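Local coordinates for protein beta-mannosidase (Trichoderma harzianum, PDB 4CVU) that probably removes terminal beta-linked mannose from mannosides and oligosaccharides, as a fungal glycoside hydrolase of family 2, at residues R349-S354 and H530-S535; H380-K385 and F416-V421; G440-S445 and S480-M485; G589-E594 and G702-Q707. All coordinates share one frame; numbering follows the deposited sequence. Where two conformers were deposited one is given.

In the fold
Contacts 2, 3 and 4 join strands of the (beta/alpha)8 barrel expected of a family 2 hydrolase; contact 1 sets strand 351-354 against barrel strand 534-535. Strand 702-705 of contact 4 runs beside strand 380-389 of contact 2, S703 N bonding A384 O. Strands 418-421 and 442-446 are neighbours, linking contact 2 to contact 3, with centres about 9 Å apart. Contact 1 lies another 9 Å or so from contact 3, centre to centre, and strand 534-535 continues the sheet beside 481-485. Across the interior, the W444 ring of contact 3 packs on F591, N593 and L704 of contact 4. R420 and E594 form a salt bridge near the strand ends where such barrels usually carry the active site.

Contact 1 (R349-S354 and H530-S535); sequences RTILFS and HSISYS
F353 and S533 meet through their beta carbons, F353 CB to S533 CB at 3.7 Å, each pointing into the other segment. The phenyl ring then runs on along 533-535: with CG anti to the backbone N (chi1 166°), it carries CE2 to 3.8 Å from S535 CB, while Y534 O lies near the ring plane at its edge. L352 leaves its backbone on the far side, yet CD1 comes round to within 3.8 Å of S533 OG. I351 uses its short branch, CG2, against I532 CD1 at 4.2 Å; CG1, anti to N, leads elsewhere. Two waters knit the backbones together. One accepts from S533 N and lies 2.7 Å from I351 O; the other accepts from I351 N and lies 2.9 Å from S531 O. These water bridges join barrel strand 534-535 to strand 351-354, which pairs antiparallel with 374-377, outside the parallel barrel strands. The F353 ring packs edge-to-face on W373. S533 and S535 make backbone hydrogen bonds to W484 of strand 481-485, the strand whose L481 and W484 pack against I532.

Contact 2 (H380-K385 and F416-V421); sequences HEFYAK and FNMLRV. With CD (cadmium ion), chain U.
The carboxamide of N417 lies against the backbone on both sides of A384, using its two ends on two different peptides. Its ND2 gives a proton to Y383 O at 3.2 Å, an acceptor only 9° out of the amide plane. Its OD1 takes the proton of K385 N at 3.0 Å, the donor standing somewhat tilted from the carbonyl plane. With CG set between the backbone N and the carbonyl carbon (chi1 55°), the amide is turned back toward strand 380-389 and fixed flat by both bonds. Shortening N417 to an alanine is likely to leave Y383 O and K385 N without these mates and open a gap beside A384. K385 O in turn receives N417 N at 2.9 Å and, by a more bent bond, M418 N. These bonds join the first two strands of the barrel, 380-389 and 418-421, which helix 401-413 connects in a beta-alpha-beta crossover. The K385 chain passes the amide at about a right angle, CE 4.0 Å from N417 ND2, and ends in a salt bridge to D760. On the other side, M418 presents SD to A384 CB at 3.9 Å and its methyl CE to the edge of the F382 ring, 4.3 Å from CZ. E381, at the far end, grips a cadmium ion with both carboxylate oxygens, OE2 at 2.2 Å, and three waters complete the ligands found around it.

Contact 3 (G440-S445 and S480-M485); sequences GVLLWS and SLACWM
C483 and M485 both lie over the same face of the W444 indole, on neighbouring parallel strands of the (beta/alpha)8 barrel joined by a beta-alpha-beta unit through helix 458-475. The cysteine SG stands 3.8 Å from the centroid of the W444 five-membered ring, a sulfur-aromatic contact. The methionine brings its methyl CE to 3.9 Å from the centroid of the six-membered ring, a CH-pi contact, with SD set obliquely beside it. The indole reaches them because W444 CG is anti to the backbone N (chi1 152°), which folds the ring back over strand 481-485. On the other side of the sheet S445 CB sits over the W484 ring, 3.9 Å from the six-membered centroid, and L481 CD1 covers the same face nearer its rim; L481 CD1 is 3.4 Å from S445 OG. The backbones hold these partners in register: L443 N to S480 O is almost straight at 2.8 Å, and A482 N and S445 N follow to L443 O and C483 O. Further out, W444 NE1 bonds E446, Y433 bonds the S445 hydroxyl, and F447 stacks on W484. Without the indole, as with a leucine at W444, C483 SG and M485 CE would probably lose the face they pack on, and E446 a partner. M485 N approaches S445 O at 2.9 Å, lying in the plane of that carbonyl.

Contact 4 (G589-E594 and G702-Q707); sequences GRFANE and GSLYWQ
The F591 ring lies over G702, whose CA stands 3.7 Å from the ring centroid as a CH-pi donor above the face, while L704 CD1 meets the ring at its edge, 3.7 Å from CE1. F591 CG lies anti to the backbone N (chi1 -169°), which turns the phenyl across to strand 702-705. A beta carbon on G702 would run into F591 CE2 with the ring as it stands, consistent with the glycine there. The second flat group, W706, has Q707 CB over one face, and E594 runs side by side with it, CG 4.2 Å from W706 CE3, with carboxylate and indole planes 36° apart. W706 NE1 reaches Q707 OE1 in a weak bond. Between these rings the backbones are bridged at A592 and S703: A592 N bonds G702 O at 2.9 Å, from above the carbonyl plane, and L704 N bonds A592 O at 2.8 Å, nearly along the C=O axis. N593 O and L704 O come close as two acceptors, and N388 ND2 donates to the former. E594 is held by R420 and Y573. Strands 592-595 and 702-705 are the seventh and eighth of the barrel. A cis peptide after the tryptophan ending the eighth, as between W706 and Q707, recurs in clan GH-A glycosidases. The position of E594, ending the seventh, is consistent with that of the clan's nucleophile.

Contact 1 (R349-S354 and H530-S535)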
# COMPACT_ATOMS: atom_id res chain seq x y z
N ARG A 349 -16.58 -47.11 1.68
CA ARG A 349 -16.33 -47.13 0.24
C ARG A 349 -14.97 -47.70 -0.07
O ARG A 349 -14.11 -47.79 0.79
CB ARG A 349 -16.47 -45.73 -0.39
CG ARG A 349 -15.82 -44.58 0.36
CD ARG A 349 -14.35 -44.40 0.04
NE ARG A 349 -13.53 -45.19 0.93
CZ ARG A 349 -12.30 -44.86 1.31
NH1 ARG A 349 -11.73 -43.75 0.88
NH2 ARG A 349 -11.63 -45.67 2.13
N THR A 350 -14.81 -48.11 -1.32
CA THR A 350 -13.52 -48.55 -1.82
C THR A 350 -13.05 -47.50 -2.80
O THR A 350 -13.85 -46.99 -3.61
CB THR A 350 -13.58 -49.92 -2.52
OG1 THR A 350 -14.40 -49.85 -3.68
CG2 THR A 350 -14.10 -51.01 -1.55
N ILE A 351 -11.78 -47.14 -2.71
CA ILE A 351 -11.15 -46.29 -3.70
C ILE A 351 -9.85 -46.91 -4.15
O ILE A 351 -8.95 -47.11 -3.34
CB ILE A 351 -10.97 -44.84 -3.21
CG1 ILE A 351 -10.40 -43.93 -4.33
CG2 ILE A 351 -10.12 -44.77 -1.95
CD1 ILE A 351 -11.35 -43.66 -5.45
N LEU A 352 -9.78 -47.25 -5.43
CA LEU A 352 -8.63 -47.86 -6.05
C LEU A 352 -7.89 -46.87 -6.93
O LEU A 352 -8.53 -46.17 -7.74
CB LEU A 352 -9.11 -49.00 -6.95
CG LEU A 352 -8.01 -49.73 -7.75
CD1 LEU A 352 -7.10 -50.51 -6.83
CD2 LEU A 352 -8.67 -50.67 -8.75
N PHE A 353 -6.58 -46.80 -6.78
CA PHE A 353 -5.72 -46.19 -7.78
C PHE A 353 -5.11 -47.33 -8.57
O PHE A 353 -4.37 -48.14 -8.03
CB PHE A 353 -4.63 -45.30 -7.18
CG PHE A 353 -3.55 -44.93 -8.18
CD1 PHE A 353 -3.86 -44.20 -9.33
CD2 PHE A 353 -2.23 -45.31 -7.98
CE1 PHE A 353 -2.87 -43.88 -10.26
CE2 PHE A 353 -1.24 -45.00 -8.92
CZ PHE A 353 -1.56 -44.27 -10.04
N SER A 354 -5.41 -47.37 -9.87
CA SER A 354 -5.04 -48.47 -10.73
C SER A 354 -3.87 -48.07 -11.64
O SER A 354 -4.05 -47.20 -12.50
CB SER A 354 -6.25 -48.88 -11.58
OG SER A 354 -5.91 -49.96 -12.44
N HIS A 530 -5.27 -51.26 4.51
CA HIS A 530 -5.59 -52.22 3.43
C HIS A 530 -6.36 -51.54 2.28
O HIS A 530 -6.51 -52.12 1.21
CB HIS A 530 -6.43 -53.42 3.95
CG HIS A 530 -5.74 -54.27 4.97
ND1 HIS A 530 -4.71 -55.13 4.65
CD2 HIS A 530 -5.94 -54.40 6.30
CE1 HIS A 530 -4.30 -55.75 5.75
NE2 HIS A 530 -5.03 -55.32 6.77
N SER A 531 -6.83 -50.31 2.54
CA SER A 531 -7.81 -49.64 1.70
C SER A 531 -7.21 -48.61 0.71
O SER A 531 -7.79 -48.33 -0.34
CB SER A 531 -8.85 -48.97 2.59
OG SER A 531 -8.28 -48.02 3.45
N ILE A 532 -6.04 -48.06 1.03
CA ILE A 532 -5.49 -46.94 0.26
C ILE A 532 -4.31 -47.37 -0.61
O ILE A 532 -3.30 -47.82 -0.09
CB ILE A 532 -5.03 -45.81 1.17
CG1 ILE A 532 -6.21 -45.31 2.03
CG2 ILE A 532 -4.44 -44.68 0.32
CD1 ILE A 532 -7.43 -44.87 1.26
N SER A 533 -4.46 -47.19 -1.93
CA SER A 533 -3.41 -47.56 -2.90
C SER A 533 -2.23 -46.57 -2.90
O SER A 533 -2.32 -45.47 -2.36
CB SER A 533 -3.98 -47.62 -4.31
OG SER A 533 -5.06 -48.49 -4.40
N TYR A 534 -1.14 -46.96 -3.56
CA TYR A 534 0.11 -46.27 -3.42
C TYR A 534 0.84 -46.19 -4.71
O TYR A 534 0.72 -47.07 -5.58
CB TYR A 534 1.03 -46.96 -2.39
CG TYR A 534 2.35 -46.25 -2.12
CD1 TYR A 534 2.39 -45.09 -1.35
CD2 TYR A 534 3.55 -46.76 -2.62
CE1 TYR A 534 3.58 -44.43 -1.11
CE2 TYR A 534 4.76 -46.12 -2.36
CZ TYR A 534 4.77 -44.95 -1.61
OH TYR A 534 5.95 -44.29 -1.36
N SER A 535 1.61 -45.12 -4.84
CA SER A 535 2.57 -45.01 -5.89
C SER A 535 3.79 -44.33 -5.29
O SER A 535 3.65 -43.40 -4.47
CB SER A 535 1.98 -44.18 -7.04
OG SER A 535 2.96 -43.92 -8.03
O HOH W 1 -6.47 -45.97 -3.32
O HOH W 2 -10.64 -48.62 -0.75

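Contact 2 (H380-K385 and F416-V421)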
# COMPACT_ATOMS: atom_id res chain seq x y z
N HIS A 380 -16.44 -48.72 -9.72
CA HIS A 380 -16.73 -48.00 -10.98
C HIS A 380 -15.60 -47.04 -11.35
O HIS A 380 -15.19 -46.22 -10.53
CB HIS A 380 -18.03 -47.20 -10.89
CG HIS A 380 -19.21 -48.01 -10.45
ND1 HIS A 380 -19.43 -48.36 -9.13
CD2 HIS A 380 -20.24 -48.54 -11.16
CE1 HIS A 380 -20.56 -49.05 -9.04
NE2 HIS A 380 -21.06 -49.18 -10.26
N GLU A 381 -15.10 -47.18 -12.57
CA GLU A 381 -14.28 -46.15 -13.21
C GLU A 381 -15.01 -44.81 -13.24
O GLU A 381 -16.23 -44.77 -13.45
CB GLU A 381 -14.01 -46.55 -14.66
CG GLU A 381 -12.93 -47.57 -14.76
CD GLU A 381 -12.71 -48.07 -16.18
OE1 GLU A 381 -13.07 -47.44 -17.17
OE2 GLU A 381 -12.10 -49.11 -16.29
N PHE A 382 -14.27 -43.71 -13.07
CA PHE A 382 -14.86 -42.40 -13.29
C PHE A 382 -13.82 -41.45 -13.89
O PHE A 382 -12.61 -41.67 -13.71
CB PHE A 382 -15.42 -41.84 -11.98
CG PHE A 382 -14.37 -41.58 -10.95
CD1 PHE A 382 -13.96 -42.57 -10.10
CD2 PHE A 382 -13.74 -40.33 -10.89
CE1 PHE A 382 -12.97 -42.33 -9.17
CE2 PHE A 382 -12.75 -40.09 -9.95
CZ PHE A 382 -12.36 -41.09 -9.10
N TYR A 383 -14.29 -40.42 -14.58
CA TYR A 383 -13.40 -39.39 -15.11
C TYR A 383 -13.09 -38.38 -13.99
O TYR A 383 -14.01 -37.71 -13.53
CB TYR A 383 -14.02 -38.64 -16.30
CG TYR A 383 -12.94 -37.93 -17.10
CD1 TYR A 383 -12.47 -36.69 -16.71
CD2 TYR A 383 -12.35 -38.56 -18.18
CE1 TYR A 383 -11.45 -36.06 -17.40
CE2 TYR A 383 -11.32 -37.94 -18.88
CZ TYR A 383 -10.87 -36.69 -18.48
OH TYR A 383 -9.83 -36.06 -19.14
N ALA A 384 -11.83 -38.28 -13.58
CA ALA A 384 -11.46 -37.31 -12.51
C ALA A 384 -11.36 -35.92 -13.10
O ALA A 384 -10.86 -35.74 -14.21
CB ALA A 384 -10.17 -37.72 -11.85
N LYS A 385 -11.89 -34.93 -12.38
CA LYS A 385 -11.92 -33.58 -12.86
C LYS A 385 -11.52 -32.70 -11.69
O LYS A 385 -12.11 -32.84 -10.64
CB LYS A 385 -13.32 -33.23 -13.33
CG LYS A 385 -13.84 -34.04 -14.54
CD LYS A 385 -15.24 -33.62 -15.01
CE LYS A 385 -16.25 -33.74 -13.87
NZ LYS A 385 -17.67 -33.53 -14.27
N PHE A 416 -15.63 -29.93 -9.84
CA PHE A 416 -14.55 -30.82 -9.45
C PHE A 416 -15.10 -32.10 -8.81
O PHE A 416 -16.15 -32.11 -8.27
CB PHE A 416 -13.60 -30.15 -8.43
CG PHE A 416 -12.60 -29.19 -9.02
CD1 PHE A 416 -12.93 -28.33 -10.02
CD2 PHE A 416 -11.37 -29.11 -8.49
CE1 PHE A 416 -12.03 -27.42 -10.48
CE2 PHE A 416 -10.48 -28.21 -8.95
CZ PHE A 416 -10.81 -27.36 -9.94
N ASN A 417 -14.38 -33.20 -8.90
CA ASN A 417 -14.58 -34.32 -8.00
C ASN A 417 -13.29 -34.75 -7.33
O ASN A 417 -13.31 -35.66 -6.50
CB ASN A 417 -15.28 -35.50 -8.68
CG ASN A 417 -14.56 -35.95 -9.92
OD1 ASN A 417 -13.36 -35.86 -9.99
ND2 ASN A 417 -15.31 -36.33 -10.95
N MET A 418 -12.18 -34.04 -7.61
CA MET A 418 -10.88 -34.39 -7.06
C MET A 418 -9.97 -33.17 -6.96
O MET A 418 -10.03 -32.27 -7.82
CB MET A 418 -10.19 -35.46 -7.96
CG MET A 418 -8.89 -36.00 -7.40
SD MET A 418 -8.17 -37.30 -8.47
CE MET A 418 -8.99 -38.75 -7.87
N LEU A 419 -9.19 -33.13 -5.87
CA LEU A 419 -7.99 -32.33 -5.75
C LEU A 419 -6.79 -33.22 -5.53
O LEU A 419 -6.84 -34.21 -4.76
CB LEU A 419 -8.08 -31.30 -4.58
CG LEU A 419 -9.20 -30.28 -4.64
CD1 LEU A 419 -9.35 -29.55 -3.30
CD2 LEU A 419 -8.97 -29.28 -5.74
N ARG A 420 -5.67 -32.87 -6.15
CA ARG A 420 -4.41 -33.43 -5.78
C ARG A 420 -3.76 -32.55 -4.75
O ARG A 420 -3.44 -31.40 -5.05
CB ARG A 420 -3.47 -33.54 -6.98
CG ARG A 420 -2.03 -33.76 -6.55
CD ARG A 420 -1.24 -34.32 -7.71
NE ARG A 420 0.18 -34.46 -7.39
CZ ARG A 420 1.19 -33.82 -7.97
NH1 ARG A 420 1.00 -32.93 -8.94
NH2 ARG A 420 2.42 -34.08 -7.58
N VAL A 421 -3.56 -33.09 -3.55
CA VAL A 421 -2.91 -32.38 -2.47
C VAL A 421 -1.39 -32.52 -2.67
O VAL A 421 -0.76 -33.48 -2.24
CB VAL A 421 -3.36 -32.87 -1.08
CG1 VAL A 421 -2.79 -31.97 0.02
CG2 VAL A 421 -4.85 -32.89 -0.98
CD CD U . -11.70 -49.39 -18.45
O HOH W 3 -12.97 -49.27 -20.52
O HOH W 4 -9.55 -48.09 -18.61
O HOH W 5 -11.16 -51.92 -18.24

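Contact 3 (G440-S445 and S480-M485)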
# COMPACT_ATOMS: atom_id res chain seq x y z
N GLY A 440 -17.70 -34.49 -0.59
CA GLY A 440 -17.44 -35.47 -1.66
C GLY A 440 -16.34 -35.16 -2.65
O GLY A 440 -16.42 -35.54 -3.83
N VAL A 441 -15.29 -34.47 -2.19
CA VAL A 441 -14.15 -34.18 -3.04
C VAL A 441 -13.06 -35.20 -2.73
O VAL A 441 -12.55 -35.28 -1.60
CB VAL A 441 -13.68 -32.71 -2.81
CG1 VAL A 441 -12.54 -32.34 -3.74
CG2 VAL A 441 -14.84 -31.72 -2.94
N LEU A 442 -12.67 -36.01 -3.72
CA LEU A 442 -11.58 -36.96 -3.50
C LEU A 442 -10.28 -36.23 -3.34
O LEU A 442 -10.02 -35.28 -4.10
CB LEU A 442 -11.46 -37.94 -4.70
CG LEU A 442 -12.60 -38.97 -4.78
CD1 LEU A 442 -12.52 -39.80 -6.07
CD2 LEU A 442 -12.55 -39.89 -3.57
N LEU A 443 -9.46 -36.62 -2.35
CA LEU A 443 -8.16 -36.05 -2.10
C LEU A 443 -7.03 -37.02 -2.40
O LEU A 443 -6.71 -37.89 -1.59
CB LEU A 443 -8.03 -35.55 -0.65
CG LEU A 443 -8.94 -34.42 -0.28
CD1 LEU A 443 -8.70 -33.87 1.11
CD2 LEU A 443 -8.92 -33.35 -1.34
N TRP A 444 -6.39 -36.86 -3.54
CA TRP A 444 -5.21 -37.60 -3.84
C TRP A 444 -4.10 -36.99 -3.01
O TRP A 444 -3.70 -35.92 -3.30
CB TRP A 444 -4.95 -37.48 -5.33
CG TRP A 444 -3.56 -37.58 -5.84
CD1 TRP A 444 -2.38 -37.53 -5.16
CD2 TRP A 444 -3.21 -37.79 -7.20
NE1 TRP A 444 -1.34 -37.65 -6.01
CE2 TRP A 444 -1.81 -37.82 -7.27
CE3 TRP A 444 -3.94 -37.89 -8.36
CZ2 TRP A 444 -1.13 -38.00 -8.47
CZ3 TRP A 444 -3.26 -38.09 -9.55
CH2 TRP A 444 -1.89 -38.12 -9.60
N SER A 445 -3.54 -37.74 -2.08
CA SER A 445 -2.61 -37.23 -1.12
C SER A 445 -1.19 -37.71 -1.30
O SER A 445 -0.96 -38.72 -1.95
CB SER A 445 -3.10 -37.48 0.30
OG SER A 445 -4.42 -37.06 0.38
N SER A 480 -12.68 -39.18 2.09
CA SER A 480 -12.14 -38.38 0.97
C SER A 480 -10.74 -38.83 0.51
O SER A 480 -10.35 -38.58 -0.62
CB SER A 480 -12.10 -36.92 1.38
OG SER A 480 -10.98 -36.73 2.21
N LEU A 481 -9.99 -39.49 1.38
CA LEU A 481 -8.62 -39.87 1.08
C LEU A 481 -8.65 -40.87 -0.05
O LEU A 481 -9.35 -41.86 0.02
CB LEU A 481 -7.93 -40.48 2.31
CG LEU A 481 -6.53 -41.06 2.10
CD1 LEU A 481 -5.55 -39.99 1.62
CD2 LEU A 481 -5.99 -41.75 3.37
N ALA A 482 -7.91 -40.61 -1.11
CA ALA A 482 -8.06 -41.39 -2.33
C ALA A 482 -6.84 -42.21 -2.74
O ALA A 482 -6.95 -43.15 -3.54
CB ALA A 482 -8.48 -40.45 -3.44
N CYS A 483 -5.69 -41.86 -2.20
CA CYS A 483 -4.44 -42.54 -2.51
C CYS A 483 -3.32 -41.83 -1.75
O CYS A 483 -3.52 -40.72 -1.23
CB CYS A 483 -4.12 -42.53 -4.01
SG CYS A 483 -3.84 -40.87 -4.72
N TRP A 484 -2.17 -42.50 -1.66
CA TRP A 484 -0.95 -41.90 -1.19
C TRP A 484 0.09 -42.07 -2.27
O TRP A 484 0.27 -43.16 -2.81
CB TRP A 484 -0.42 -42.58 0.08
CG TRP A 484 -1.10 -42.16 1.29
CD1 TRP A 484 -1.93 -42.91 2.05
CD2 TRP A 484 -1.03 -40.87 1.93
NE1 TRP A 484 -2.37 -42.19 3.13
CE2 TRP A 484 -1.85 -40.93 3.08
CE3 TRP A 484 -0.37 -39.66 1.63
CZ2 TRP A 484 -2.02 -39.84 3.94
CZ3 TRP A 484 -0.52 -38.59 2.50
CH2 TRP A 484 -1.35 -38.67 3.62
N MET A 485 0.78 -40.99 -2.59
CA MET A 485 1.92 -41.06 -3.47
C MET A 485 3.11 -40.53 -2.70
O MET A 485 2.97 -39.65 -1.80
CB MET A 485 1.65 -40.34 -4.80
CG MET A 485 0.38 -40.85 -5.52
SD MET A 485 0.51 -40.92 -7.33
CE MET A 485 -1.15 -41.47 -7.73

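Contact 4 (G589-E594 and G702-Q707)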
# COMPACT_ATOMS: atom_id res chain seq x y z
N GLY A 589 -1.82 -39.40 -22.98
CA GLY A 589 -1.66 -40.25 -21.79
C GLY A 589 -2.95 -40.79 -21.19
O GLY A 589 -4.03 -40.61 -21.75
N ARG A 590 -2.84 -41.44 -20.04
CA ARG A 590 -3.98 -42.07 -19.38
C ARG A 590 -4.70 -41.10 -18.39
O ARG A 590 -5.82 -41.36 -17.92
CB ARG A 590 -3.48 -43.28 -18.57
CG ARG A 590 -2.66 -44.32 -19.31
CD ARG A 590 -3.47 -45.18 -20.28
NE ARG A 590 -2.60 -46.24 -20.80
CZ ARG A 590 -2.84 -47.02 -21.86
NH1 ARG A 590 -3.97 -46.90 -22.56
NH2 ARG A 590 -1.94 -47.93 -22.21
N PHE A 591 -4.04 -40.00 -18.08
CA PHE A 591 -4.52 -39.09 -17.00
C PHE A 591 -3.59 -37.91 -17.02
O PHE A 591 -2.38 -38.09 -17.16
CB PHE A 591 -4.38 -39.82 -15.65
CG PHE A 591 -5.08 -39.14 -14.47
CD1 PHE A 591 -4.55 -38.00 -13.90
CD2 PHE A 591 -6.23 -39.69 -13.91
CE1 PHE A 591 -5.18 -37.40 -12.81
CE2 PHE A 591 -6.86 -39.09 -12.83
CZ PHE A 591 -6.32 -37.95 -12.28
N ALA A 592 -4.13 -36.70 -16.85
CA ALA A 592 -3.32 -35.51 -16.91
C ALA A 592 -3.36 -34.93 -15.51
O ALA A 592 -4.39 -34.43 -15.10
CB ALA A 592 -3.91 -34.54 -17.92
N ASN A 593 -2.27 -35.07 -14.76
CA ASN A 593 -2.24 -34.67 -13.36
C ASN A 593 -1.71 -33.27 -13.10
O ASN A 593 -1.84 -32.76 -11.97
CB ASN A 593 -1.47 -35.71 -12.53
CG ASN A 593 0.03 -35.55 -12.62
OD1 ASN A 593 0.57 -35.30 -13.67
ND2 ASN A 593 0.72 -35.75 -11.49
N GLU A 594 -1.10 -32.69 -14.14
CA GLU A 594 -0.46 -31.36 -14.13
C GLU A 594 -0.41 -30.73 -15.51
O GLU A 594 0.10 -31.34 -16.47
CB GLU A 594 1.01 -31.43 -13.69
CG GLU A 594 1.28 -31.78 -12.27
CD GLU A 594 2.70 -31.47 -11.81
OE1 GLU A 594 3.30 -30.50 -12.30
OE2 GLU A 594 3.22 -32.15 -10.86
N GLY A 702 -8.70 -38.56 -16.60
CA GLY A 702 -8.50 -37.52 -15.61
C GLY A 702 -7.88 -36.24 -16.09
O GLY A 702 -7.03 -36.24 -16.99
N SER A 703 -8.33 -35.12 -15.47
CA SER A 703 -7.79 -33.81 -15.70
C SER A 703 -7.66 -33.09 -14.39
O SER A 703 -8.70 -32.76 -13.78
CB SER A 703 -8.73 -33.02 -16.57
OG SER A 703 -8.29 -31.69 -16.75
N LEU A 704 -6.41 -32.84 -13.98
CA LEU A 704 -6.14 -31.98 -12.80
C LEU A 704 -5.23 -30.85 -13.21
O LEU A 704 -4.01 -31.01 -13.32
CB LEU A 704 -5.50 -32.78 -11.66
CG LEU A 704 -6.18 -34.07 -11.21
CD1 LEU A 704 -5.37 -34.82 -10.16
CD2 LEU A 704 -7.58 -33.83 -10.71
N TYR A 705 -5.79 -29.69 -13.47
CA TYR A 705 -4.96 -28.58 -13.92
C TYR A 705 -4.03 -28.04 -12.82
O TYR A 705 -4.28 -28.15 -11.60
CB TYR A 705 -5.80 -27.49 -14.59
CG TYR A 705 -6.71 -26.62 -13.71
CD1 TYR A 705 -6.18 -25.64 -12.88
CD2 TYR A 705 -8.10 -26.74 -13.76
CE1 TYR A 705 -7.02 -24.81 -12.12
CE2 TYR A 705 -8.94 -25.92 -13.01
CZ TYR A 705 -8.40 -24.96 -12.19
OH TYR A 705 -9.22 -24.13 -11.43
N TRP A 706 -2.92 -27.47 -13.28
CA TRP A 706 -1.96 -26.79 -12.40
C TRP A 706 -2.23 -25.29 -12.52
O TRP A 706 -2.02 -24.72 -13.59
CB TRP A 706 -0.49 -27.13 -12.80
CG TRP A 706 0.39 -26.55 -11.76
CD1 TRP A 706 0.85 -25.29 -11.71
CD2 TRP A 706 0.73 -27.15 -10.50
NE1 TRP A 706 1.50 -25.05 -10.55
CE2 TRP A 706 1.45 -26.19 -9.78
CE3 TRP A 706 0.54 -28.41 -9.95
CZ2 TRP A 706 1.97 -26.43 -8.54
CZ3 TRP A 706 1.05 -28.66 -8.69
CH2 TRP A 706 1.75 -27.67 -7.99
N GLN A 707 -2.68 -24.58 -11.47
CA GLN A 707 -2.88 -25.03 -10.11
C GLN A 707 -4.18 -24.37 -9.66
O GLN A 707 -4.65 -23.42 -10.29
CB GLN A 707 -1.74 -24.56 -9.20
CG GLN A 707 -1.54 -23.05 -9.17
CD GLN A 707 -0.19 -22.60 -8.63
OE1 GLN A 707 0.82 -22.72 -9.31
NE2 GLN A 707 -0.18 -22.04 -7.42